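Local structure of aminofutalosine deaminase (Helicobacter pylori, 7LKK) at residues 80-85 with 131-136; 138-143 with 153-158; 356-361 with 400-405. The protein catalyses the deamination of aminofutalosine in the menaquinone pathway and probably also converts adenosine into inosine. All blocks are in the same frame, centred on the assembly; numbering follows the deposited sequence.

Contact 1: residues 80-85 with 131-136. With FE (Fe (III) ion), chain E; MCF ((8R)-3-(5-S-methyl-5-thio-beta-D-ribofuranosyl)-3,6,7,8-tetrahydroimidazo[4,5-d][1,3]diazepin-8-ol), chain J.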
loop_
_atom_site.group_PDB
_atom_site.type_symbol
_atom_site.label_atom_id
_atom_site.label_comp_id
_atom_site.label_asym_id
_atom_site.label_seq_id
_atom_site.Cartn_x
_atom_site.Cartn_y
_atom_site.Cartn_z
ATOM N N THR A 80 3.886 17.415 6.533
ATOM C CA THR A 80 3.948 16.436 7.608
ATOM C C THR A 80 3.728 17.148 8.937
ATOM O O THR A 80 3.911 18.362 9.051
ATOM C CB THR A 80 5.281 15.678 7.616
ATOM O OG1 THR A 80 5.232 14.634 8.597
ATOM C CG2 THR A 80 6.425 16.621 7.942
ATOM N N HIS A 81 3.331 16.371 9.943
ATOM C CA HIS A 81 3.115 16.857 11.307
ATOM C C HIS A 81 4.040 16.079 12.239
ATOM O O HIS A 81 3.664 15.027 12.760
ATOM C CB HIS A 81 1.653 16.699 11.738
ATOM C CG HIS A 81 0.671 17.383 10.840
ATOM N ND1 HIS A 81 0.016 18.541 11.197
ATOM C CD2 HIS A 81 0.215 17.058 9.607
ATOM C CE1 HIS A 81 -0.793 18.906 10.220
ATOM N NE2 HIS A 81 -0.691 18.024 9.243
ATOM N N PHE A 82 5.254 16.598 12.447
ATOM C CA PHE A 82 6.222 15.898 13.285
ATOM C C PHE A 82 5.765 15.810 14.736
ATOM O O PHE A 82 6.085 14.837 15.427
ATOM C CB PHE A 82 7.584 16.588 13.210
ATOM C CG PHE A 82 8.373 16.240 11.981
ATOM C CD1 PHE A 82 8.906 14.972 11.818
ATOM C CD2 PHE A 82 8.593 17.184 10.994
ATOM C CE1 PHE A 82 9.636 14.652 10.689
ATOM C CE2 PHE A 82 9.325 16.871 9.863
ATOM C CZ PHE A 82 9.845 15.603 9.710
ATOM N N GLU A 83 5.018 16.808 15.215
ATOM C CA GLU A 83 4.618 16.835 16.619
ATOM C C GLU A 83 3.735 15.652 17.003
ATOM O O GLU A 83 3.674 15.300 18.185
ATOM C CB GLU A 83 3.901 18.149 16.935
ATOM C CG GLU A 83 4.781 19.386 16.801
ATOM C CD GLU A 83 3.998 20.682 16.934
ATOM O OE1 GLU A 83 2.919 20.796 16.314
ATOM O OE2 GLU A 83 4.463 21.588 17.657
ATOM N N PHE A 84 3.057 15.026 16.039
ATOM C CA PHE A 84 2.196 13.880 16.301
ATOM C C PHE A 84 2.901 12.547 16.066
ATOM O O PHE A 84 2.232 11.533 15.837
ATOM C CB PHE A 84 0.938 13.956 15.436
ATOM C CG PHE A 84 -0.020 15.036 15.845
ATOM C CD1 PHE A 84 -0.973 14.801 16.824
ATOM C CD2 PHE A 84 0.021 16.282 15.241
ATOM C CE1 PHE A 84 -1.861 15.791 17.199
ATOM C CE2 PHE A 84 -0.864 17.276 15.613
ATOM C CZ PHE A 84 -1.806 17.029 16.592
ATOM N N SER A 85 4.235 12.522 16.123
ATOM C CA SER A 85 4.984 11.327 15.749
ATOM C C SER A 85 4.834 10.179 16.741
ATOM O O SER A 85 5.186 9.045 16.399
ATOM C CB SER A 85 6.463 11.672 15.578
ATOM O OG SER A 85 6.668 12.486 14.436
ATOM N N GLY A 131 14.905 14.991 1.246
ATOM C CA GLY A 131 15.872 16.017 1.585
ATOM C C GLY A 131 15.247 17.294 2.118
ATOM O O GLY A 131 15.915 18.087 2.788
ATOM N N SER A 132 13.964 17.508 1.822
ATOM C CA SER A 132 13.266 18.729 2.204
ATOM C C SER A 132 11.883 18.376 2.729
ATOM O O SER A 132 11.228 17.470 2.206
ATOM C CB SER A 132 13.140 19.701 1.019
ATOM O OG SER A 132 14.393 19.912 0.387
ATOM N N VAL A 133 11.440 19.091 3.762
ATOM C CA VAL A 133 10.168 18.808 4.413
ATOM C C VAL A 133 9.388 20.102 4.602
ATOM O O VAL A 133 9.958 21.143 4.947
ATOM C CB VAL A 133 10.362 18.094 5.769
ATOM C CG1 VAL A 133 10.856 16.670 5.556
ATOM C CG2 VAL A 133 11.323 18.871 6.663
ATOM N N GLY A 134 8.084 20.035 4.348
ATOM C CA GLY A 134 7.155 21.059 4.786
ATOM C C GLY A 134 6.512 20.629 6.089
ATOM O O GLY A 134 5.613 19.784 6.091
ATOM N N ALA A 135 6.981 21.180 7.205
ATOM C CA ALA A 135 6.581 20.733 8.534
ATOM C C ALA A 135 5.505 21.654 9.098
ATOM O O ALA A 135 5.760 22.837 9.345
ATOM C CB ALA A 135 7.790 20.686 9.468
ATOM N N ILE A 136 4.312 21.107 9.309
ATOM C CA ILE A 136 3.243 21.840 9.976
ATOM C C ILE A 136 3.463 21.762 11.480
ATOM O O ILE A 136 3.636 20.672 12.039
ATOM C CB ILE A 136 1.867 21.280 9.586
ATOM C CG1 ILE A 136 1.691 21.300 8.067
ATOM C CG2 ILE A 136 0.761 22.069 10.273
ATOM C CD1 ILE A 136 1.188 22.622 7.522
HETATM FE FE FE E . -2.037 17.828 7.782
HETATM O O8 MCF J . -3.829 17.051 7.955
HETATM C C8 MCF J . -4.075 15.974 8.823
HETATM C C7 MCF J . -5.551 15.596 8.888
HETATM N N6 MCF J . -6.386 16.757 8.706
HETATM C C5 MCF J . -6.135 17.945 9.490
HETATM N N4 MCF J . -5.074 18.112 10.477
HETATM C C10 MCF J . -4.009 17.227 11.010
HETATM C C9 MCF J . -3.497 16.204 10.235
HETATM N N1 MCF J . -2.566 15.587 10.950
HETATM C C2 MCF J . -2.452 16.183 12.136
HETATM N N3 MCF J . -3.329 17.191 12.162
HETATM C C1S MCF J . -3.501 18.086 13.347
HETATM C C2S MCF J . -3.643 19.583 12.987
HETATM O O2S MCF J . -2.418 20.159 12.829
HETATM O O4S MCF J . -4.595 17.806 13.951
HETATM C C4S MCF J . -5.047 19.164 14.710
HETATM C C3S MCF J . -4.343 20.144 14.220
HETATM O O3S MCF J . -3.315 20.578 15.234
HETATM C C5S MCF J . -6.528 19.403 14.473
HETATM S S5S MCF J . -7.238 20.278 15.897
HETATM C C6S MCF J . -8.801 21.058 15.399
HETATM O O HOH W 1 5.887 19.107 11.685
HETATM O O HOH W 2 3.220 19.288 13.977
#
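Thr80 and Ala135 pair in parallel where the first strand of the amidohydrolase barrel ends in its His-X-His metal motif, His79-Thr80-His81. Two backbone hydrogen bonds hold the pair. Thr80 N gives one to Gly134 O at 3.0 Å, and Thr80 O takes the other from Ile136 N at 2.8 Å. The next residue reaches the metal. His81 NE2 binds the iron(III) ion at 2.0 Å, and MCF O8 is bound to the same ion.

The imidazole of His81 is sandwiched. The inhibitor atom MCF N1 lies 3.4 Å above the centre of one face. On the opposite face Ile136 CB makes a CH-pi contact, 3.9 Å from the ring centroid and nearer the rim. Ile136 CG2 points anti to the backbone N, and this turns it against His81 CE1 at 3.5 Å. The ring is thus held between bound inhibitor and strand. Phe82 turns its ring edge to the strand, with Phe82 CD2 3.9 Å from Ala135 CB in the plane of the ring. Past the pairing, a water takes a bond from Phe82 N at 2.7 Å and also lies close to Ile136 O. It bridges the two segments where they diverge.

Thr80 OG1 is hydrogen-bonded to the backbone oxygen of Asp328, and His79, His221 and Asp328 complete the protein's share of the iron site. Phe82 and Val133 pack outward on helix 115-127. On its other side, strand 130-137 is flanked by strand 152-159, whose Phe156 and Glu158 touch Ile136.

Contact 2: residues 138-143 with 153-158. With MCF ((8R)-3-(5-S-methyl-5-thio-beta-D-ribofuranosyl)-3,6,7,8-tetrahydroimidazo[4,5-d][1,3]diazepin-8-ol), chain J; EDO (1,2-ethanediol), chain F.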
loop_
_atom_site.group_PDB
_atom_site.type_symbol
_atom_site.label_atom_id
_atom_site.label_comp_id
_atom_site.label_asym_id
_atom_site.label_seq_id
_atom_site.Cartn_x
_atom_site.Cartn_y
_atom_site.Cartn_z
ATOM N N ASN A 138 2.282 23.449 15.407
ATOM C CA ASN A 138 1.420 24.258 16.260
ATOM C C ASN A 138 2.149 24.869 17.447
ATOM O O ASN A 138 1.708 25.900 17.965
ATOM C CB ASN A 138 0.248 23.417 16.781
ATOM C CG ASN A 138 -0.630 22.887 15.667
ATOM O OD1 ASN A 138 -0.839 21.682 15.546
ATOM N ND2 ASN A 138 -1.150 23.789 14.844
ATOM N N HIS A 139 3.250 24.259 17.893
ATOM C CA HIS A 139 3.950 24.707 19.089
ATOM C C HIS A 139 5.462 24.778 18.926
ATOM O O HIS A 139 6.153 25.104 19.899
ATOM C CB HIS A 139 3.616 23.792 20.279
ATOM C CG HIS A 139 2.148 23.616 20.519
ATOM N ND1 HIS A 139 1.340 24.635 20.975
ATOM C CD2 HIS A 139 1.343 22.537 20.371
ATOM C CE1 HIS A 139 0.102 24.192 21.096
ATOM N NE2 HIS A 139 0.076 22.921 20.735
ATOM N N LEU A 140 5.995 24.460 17.743
ATOM C CA LEU A 140 7.431 24.536 17.452
ATOM C C LEU A 140 8.250 23.554 18.288
ATOM O O LEU A 140 9.438 23.780 18.537
ATOM C CB LEU A 140 7.963 25.962 17.634
ATOM C CG LEU A 140 7.214 27.082 16.908
ATOM C CD1 LEU A 140 7.910 28.417 17.126
ATOM C CD2 LEU A 140 7.084 26.776 15.424
ATOM N N ILE A 141 7.633 22.451 18.720
ATOM C CA ILE A 141 8.344 21.470 19.535
ATOM C C ILE A 141 9.335 20.662 18.701
ATOM O O ILE A 141 10.323 20.146 19.238
ATOM C CB ILE A 141 7.324 20.569 20.262
ATOM C CG1 ILE A 141 6.501 21.399 21.248
ATOM C CG2 ILE A 141 8.008 19.432 21.010
ATOM C CD1 ILE A 141 5.395 20.624 21.927
ATOM N N GLU A 142 9.122 20.570 17.391
ATOM C CA GLU A 142 10.002 19.806 16.517
ATOM C C GLU A 142 11.100 20.648 15.880
ATOM O O GLU A 142 11.982 20.085 15.224
ATOM C CB GLU A 142 9.186 19.129 15.412
ATOM C CG GLU A 142 8.755 20.079 14.305
ATOM C CD GLU A 142 7.434 20.758 14.603
ATOM O OE1 GLU A 142 6.422 20.391 13.970
ATOM O OE2 GLU A 142 7.407 21.655 15.473
ATOM N N VAL A 143 11.064 21.973 16.052
ATOM C CA VAL A 143 11.957 22.857 15.303
ATOM C C VAL A 143 13.416 22.605 15.671
ATOM O O VAL A 143 14.293 22.583 14.799
ATOM C CB VAL A 143 11.562 24.329 15.531
ATOM C CG1 VAL A 143 12.576 25.260 14.882
ATOM C CG2 VAL A 143 10.170 24.591 14.979
ATOM N N ALA A 153 14.158 22.562 5.814
ATOM C CA ALA A 153 12.895 22.632 6.534
ATOM C C ALA A 153 12.174 23.935 6.225
ATOM O O ALA A 153 12.753 25.018 6.363
ATOM C CB ALA A 153 13.116 22.500 8.044
ATOM N N VAL A 154 10.919 23.821 5.803
ATOM C CA VAL A 154 9.985 24.938 5.760
ATOM C C VAL A 154 8.936 24.670 6.830
ATOM O O VAL A 154 8.073 23.798 6.662
ATOM C CB VAL A 154 9.339 25.105 4.379
ATOM C CG1 VAL A 154 8.349 26.260 4.396
ATOM C CG2 VAL A 154 10.406 25.330 3.319
ATOM N N VAL A 155 9.009 25.404 7.935
ATOM C CA VAL A 155 8.130 25.169 9.076
ATOM C C VAL A 155 6.934 26.107 8.956
ATOM O O VAL A 155 7.080 27.332 9.025
ATOM C CB VAL A 155 8.862 25.362 10.409
ATOM C CG1 VAL A 155 7.868 25.347 11.560
ATOM C CG2 VAL A 155 9.904 24.272 10.593
ATOM N N PHE A 156 5.754 25.526 8.763
ATOM C CA PHE A 156 4.498 26.267 8.705
ATOM C C PHE A 156 3.926 26.322 10.116
ATOM O O PHE A 156 3.387 25.331 10.616
ATOM C CB PHE A 156 3.510 25.598 7.752
ATOM C CG PHE A 156 3.947 25.584 6.312
ATOM C CD1 PHE A 156 4.806 24.601 5.844
ATOM C CD2 PHE A 156 3.468 26.527 5.420
ATOM C CE1 PHE A 156 5.199 24.578 4.518
ATOM C CE2 PHE A 156 3.859 26.511 4.091
ATOM C CZ PHE A 156 4.724 25.533 3.640
ATOM N N LEU A 157 4.047 27.474 10.769
ATOM C CA LEU A 157 3.377 27.679 12.050
ATOM C C LEU A 157 1.879 27.776 11.800
ATOM O O LEU A 157 1.409 28.728 11.169
ATOM C CB LEU A 157 3.898 28.933 12.745
ATOM C CG LEU A 157 3.279 29.197 14.120
ATOM C CD1 LEU A 157 3.562 28.044 15.073
ATOM C CD2 LEU A 157 3.767 30.512 14.704
ATOM N N GLU A 158 1.129 26.797 12.294
ATOM C CA GLU A 158 -0.274 26.627 11.947
ATOM C C GLU A 158 -1.163 27.235 13.022
ATOM O O GLU A 158 -1.018 26.921 14.208
ATOM C CB GLU A 158 -0.607 25.147 11.769
ATOM C CG GLU A 158 -2.077 24.866 11.548
ATOM C CD GLU A 158 -2.359 23.386 11.413
ATOM O OE1 GLU A 158 -2.258 22.668 12.428
ATOM O OE2 GLU A 158 -2.675 22.941 10.289
HETATM O O8 MCF J . -3.829 17.051 7.955
HETATM C C8 MCF J . -4.075 15.974 8.823
HETATM C C7 MCF J . -5.551 15.596 8.888
HETATM N N6 MCF J . -6.386 16.757 8.706
HETATM C C5 MCF J . -6.135 17.945 9.490
HETATM N N4 MCF J . -5.074 18.112 10.477
HETATM C C10 MCF J . -4.009 17.227 11.010
HETATM C C9 MCF J . -3.497 16.204 10.235
HETATM N N1 MCF J . -2.566 15.587 10.950
HETATM C C2 MCF J . -2.452 16.183 12.136
HETATM N N3 MCF J . -3.329 17.191 12.162
HETATM C C1S MCF J . -3.501 18.086 13.347
HETATM C C2S MCF J . -3.643 19.583 12.987
HETATM O O2S MCF J . -2.418 20.159 12.829
HETATM O O4S MCF J . -4.595 17.806 13.951
HETATM C C4S MCF J . -5.047 19.164 14.710
HETATM C C3S MCF J . -4.343 20.144 14.220
HETATM O O3S MCF J . -3.315 20.578 15.234
HETATM C C5S MCF J . -6.528 19.403 14.473
HETATM S S5S MCF J . -7.238 20.278 15.897
HETATM C C6S MCF J . -8.801 21.058 15.399
HETATM C C1 EDO F . -2.134 20.354 19.126
HETATM O O1 EDO F . -1.296 19.859 18.075
HETATM C C2 EDO F . -3.313 21.119 18.535
HETATM O O2 EDO F . -4.286 20.196 18.032
#
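The amide of Asn138 and the carboxylate of Glu158 lie side by side, with their planes 25° apart and so nearly coplanar. The two side chains point the same way. The ring of His139 has Asn138 CB over one face, toward the rim, and at its edge a carbon of a bound ethanediol, probably from the crystallisation liquor. Asn138 ND2 spends its hydrogens on one residue. It bonds Glu158 OE1 at 2.9 Å, using the anti lone pair of that oxygen, and the backbone Glu158 O at 3.2 Å. The first bond is fairly straight, 159° at the hydrogen. In the second the donor stands well above the carbonyl plane of Glu158. Both acceptors lie near the plane of the amide, so the pair of bonds fixes its rotation. The other end of the amide then faces the inhibitor. Asn138 OD1 accepts from the ribosyl hydroxyl MCF O3S at 2.7 Å. The ethanediol gives it a longer bond.

Glu158 OE1 also accepts from MCF O2S, at a short 2.5 Å. Asn138 thus binds the sugar itself and also helps to position Glu158, which binds the neighbouring hydroxyl. The extended glutamate chain, with CG anti to the backbone N (chi1 174°), carries the carboxylate from the strand end to the sugar.

Behind this polar end the contact is apolar. Leu140 CD2 meets Leu157 CD1 at 3.8 Å, the two side chains crossing at about a right angle. Val155 CG1 lies 4.2 Å from Val143 CG2. Leu157 and Val155 also pack on helix 166-180.

This is the arrangement of a TIM barrel: a loop at the C-terminal end of strand 130-137 packs beside strand 152-159, and residues at the strand ends line the ligand pocket.

Contact 3: residues 356-361 with 400-405; sequences LAKIAL and QAILQF
Ile402 wedges against Ala357 and Leu361, and this is the tight part of the contact. Its CG2 branch lies 3.5 Å from Ala357 O and 3.9 Å from Ala357 CB. Its other branch, CG1, meets Leu361 CD2 at 3.8 Å, the two side chains crossing at about a right angle. With CG2 set anti to the backbone N, that branch lies between Ala357 and Leu361 and touches both. The small Ala357 also lets the backbones approach: its CB is 4.0 Å from Leu403 CA. The short helix axes come within 9.0 Å and cross at 67°.

Lys358 marks the loose side. It is exposed, and its aliphatic CG only skirts Ile402 CD1 at 4.5 Å, while the rest of the chain leads away. No hydrogen bond links the two segments. Within 400-405, Gln404 NE2 bonds Gln400 OE1 one turn back.

Leu361 and Ile402 continue onto Phe25, and Leu403 packs on Tyr93 of the second subunit. The arrangement is a crossed helix pair: helix 353-364 comes after helix 338-348, beyond the last barrel strand, 323-325, and helix 401-408 connects the antiparallel strands 387-391 and 414-417.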
loop_
_atom_site.group_PDB
_atom_site.type_symbol
_atom_site.label_atom_id
_atom_site.label_comp_id
_atom_site.label_asym_id
_atom_site.label_seq_id
_atom_site.Cartn_x
_atom_site.Cartn_y
_atom_site.Cartn_z
ATOM N N LEU A 356 0.678 6.956 -14.130
ATOM C CA LEU A 356 0.580 7.360 -12.732
ATOM C C LEU A 356 1.946 7.382 -12.056
ATOM O O LEU A 356 2.170 8.183 -11.141
ATOM C CB LEU A 356 -0.370 6.420 -11.988
ATOM C CG LEU A 356 -0.754 6.766 -10.548
ATOM C CD1 LEU A 356 -1.449 8.111 -10.496
ATOM C CD2 LEU A 356 -1.639 5.679 -9.961
ATOM N N ALA A 357 2.870 6.525 -12.498
ATOM C CA ALA A 357 4.205 6.507 -11.909
ATOM C C ALA A 357 4.942 7.814 -12.175
ATOM O O ALA A 357 5.716 8.284 -11.332
ATOM C CB ALA A 357 5.000 5.315 -12.444
ATOM N N LYS A 358 4.727 8.409 -13.352
ATOM C CA LYS A 358 5.332 9.706 -13.641
ATOM C C LYS A 358 4.759 10.789 -12.736
ATOM O O LYS A 358 5.499 11.640 -12.229
ATOM C CB LYS A 358 5.112 10.079 -15.106
ATOM C CG LYS A 358 5.728 9.121 -16.110
ATOM C CD LYS A 358 5.379 9.542 -17.532
ATOM C CE LYS A 358 5.924 8.558 -18.557
ATOM N NZ LYS A 358 5.423 8.853 -19.929
ATOM N N ILE A 359 3.442 10.771 -12.527
ATOM C CA ILE A 359 2.811 11.734 -11.632
ATOM C C ILE A 359 3.334 11.564 -10.212
ATOM O O ILE A 359 3.613 12.550 -9.515
ATOM C CB ILE A 359 1.279 11.593 -11.704
ATOM C CG1 ILE A 359 0.773 12.099 -13.054
ATOM C CG2 ILE A 359 0.602 12.333 -10.559
ATOM C CD1 ILE A 359 -0.682 11.815 -13.308
ATOM N N ALA A 360 3.499 10.315 -9.771
ATOM C CA ALA A 360 3.988 10.058 -8.419
ATOM C C ALA A 360 5.407 10.581 -8.236
ATOM O O ALA A 360 5.716 11.237 -7.233
ATOM C CB ALA A 360 3.921 8.559 -8.116
ATOM N N LEU A 361 6.285 10.315 -9.209
ATOM C CA LEU A 361 7.673 10.752 -9.098
ATOM C C LEU A 361 7.778 12.273 -9.105
ATOM O O LEU A 361 8.468 12.860 -8.264
ATOM C CB LEU A 361 8.509 10.148 -10.228
ATOM C CG LEU A 361 9.982 10.562 -10.281
ATOM C CD1 LEU A 361 10.680 10.242 -8.969
ATOM C CD2 LEU A 361 10.696 9.886 -11.449
ATOM N N GLN A 400 10.343 1.078 -18.044
ATOM C CA GLN A 400 9.891 0.549 -16.763
ATOM C C GLN A 400 10.622 1.168 -15.579
ATOM O O GLN A 400 10.247 0.894 -14.433
ATOM C CB GLN A 400 10.072 -0.974 -16.721
ATOM C CG GLN A 400 9.160 -1.756 -17.656
ATOM C CD GLN A 400 7.792 -2.011 -17.061
ATOM O OE1 GLN A 400 7.670 -2.407 -15.902
ATOM N NE2 GLN A 400 6.751 -1.795 -17.856
ATOM N N ALA A 401 11.638 2.000 -15.832
ATOM C CA ALA A 401 12.562 2.418 -14.782
ATOM C C ALA A 401 11.845 3.141 -13.648
ATOM O O ALA A 401 12.092 2.867 -12.469
ATOM C CB ALA A 401 13.657 3.307 -15.377
ATOM N N ILE A 402 10.965 4.086 -13.987
ATOM C CA ILE A 402 10.312 4.896 -12.961
ATOM C C ILE A 402 9.379 4.041 -12.111
ATOM O O ILE A 402 9.361 4.154 -10.879
ATOM C CB ILE A 402 9.570 6.077 -13.608
ATOM C CG1 ILE A 402 10.568 7.118 -14.118
ATOM C CG2 ILE A 402 8.595 6.707 -12.621
ATOM C CD1 ILE A 402 9.969 8.105 -15.089
ATOM N N LEU A 403 8.582 3.183 -12.750
ATOM C CA LEU A 403 7.653 2.340 -12.001
ATOM C C LEU A 403 8.396 1.315 -11.149
ATOM O O LEU A 403 8.082 1.136 -9.967
ATOM C CB LEU A 403 6.681 1.650 -12.956
ATOM C CG LEU A 403 5.788 0.568 -12.338
ATOM C CD1 LEU A 403 4.932 1.137 -11.216
ATOM C CD2 LEU A 403 4.920 -0.085 -13.402
ATOM N N GLN A 404 9.388 0.631 -11.732
ATOM C CA GLN A 404 10.150 -0.355 -10.969
ATOM C C GLN A 404 10.889 0.300 -9.807
ATOM O O GLN A 404 11.019 -0.296 -8.731
ATOM C CB GLN A 404 11.135 -1.094 -11.876
ATOM C CG GLN A 404 10.487 -1.876 -13.011
ATOM C CD GLN A 404 9.785 -3.134 -12.544
ATOM O OE1 GLN A 404 10.002 -3.607 -11.427
ATOM N NE2 GLN A 404 8.937 -3.685 -13.402
ATOM N N PHE A 405 11.390 1.520 -10.012
ATOM C CA PHE A 405 12.013 2.257 -8.918
ATOM C C PHE A 405 11.027 2.477 -7.775
ATOM O O PHE A 405 11.339 2.203 -6.612
ATOM C CB PHE A 405 12.552 3.598 -9.421
ATOM C CG PHE A 405 12.944 4.542 -8.319
ATOM C CD1 PHE A 405 14.189 4.446 -7.721
ATOM C CD2 PHE A 405 12.064 5.514 -7.871
ATOM C CE1 PHE A 405 14.552 5.309 -6.702
ATOM C CE2 PHE A 405 12.422 6.378 -6.853
ATOM C CZ PHE A 405 13.667 6.274 -6.269
#

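In the fold
From the N terminus, contact 1 comes first. It closes the excursion from the end of strand 69-80 through helices 96-106 and 115-127 back to strand 130-137. Contact 2 follows at once and closes the shorter turn through helix 143-147 to strand 152-159. The two run in series on neighbouring strands, 130-137 and 152-159: Ala135 O probably bonds Phe156 N, and Glu83 OE1 probably hydrogen-bonds Asn138 N. Both touch the inhibitor. Contact 3 closes a later loop near the C terminus, through helix 366-371 and strand 387-391. Its centre is about 24 Å from that of contact 1 and 31 Å from that of contact 2, across the chain centre. No contact nests in or crosses another.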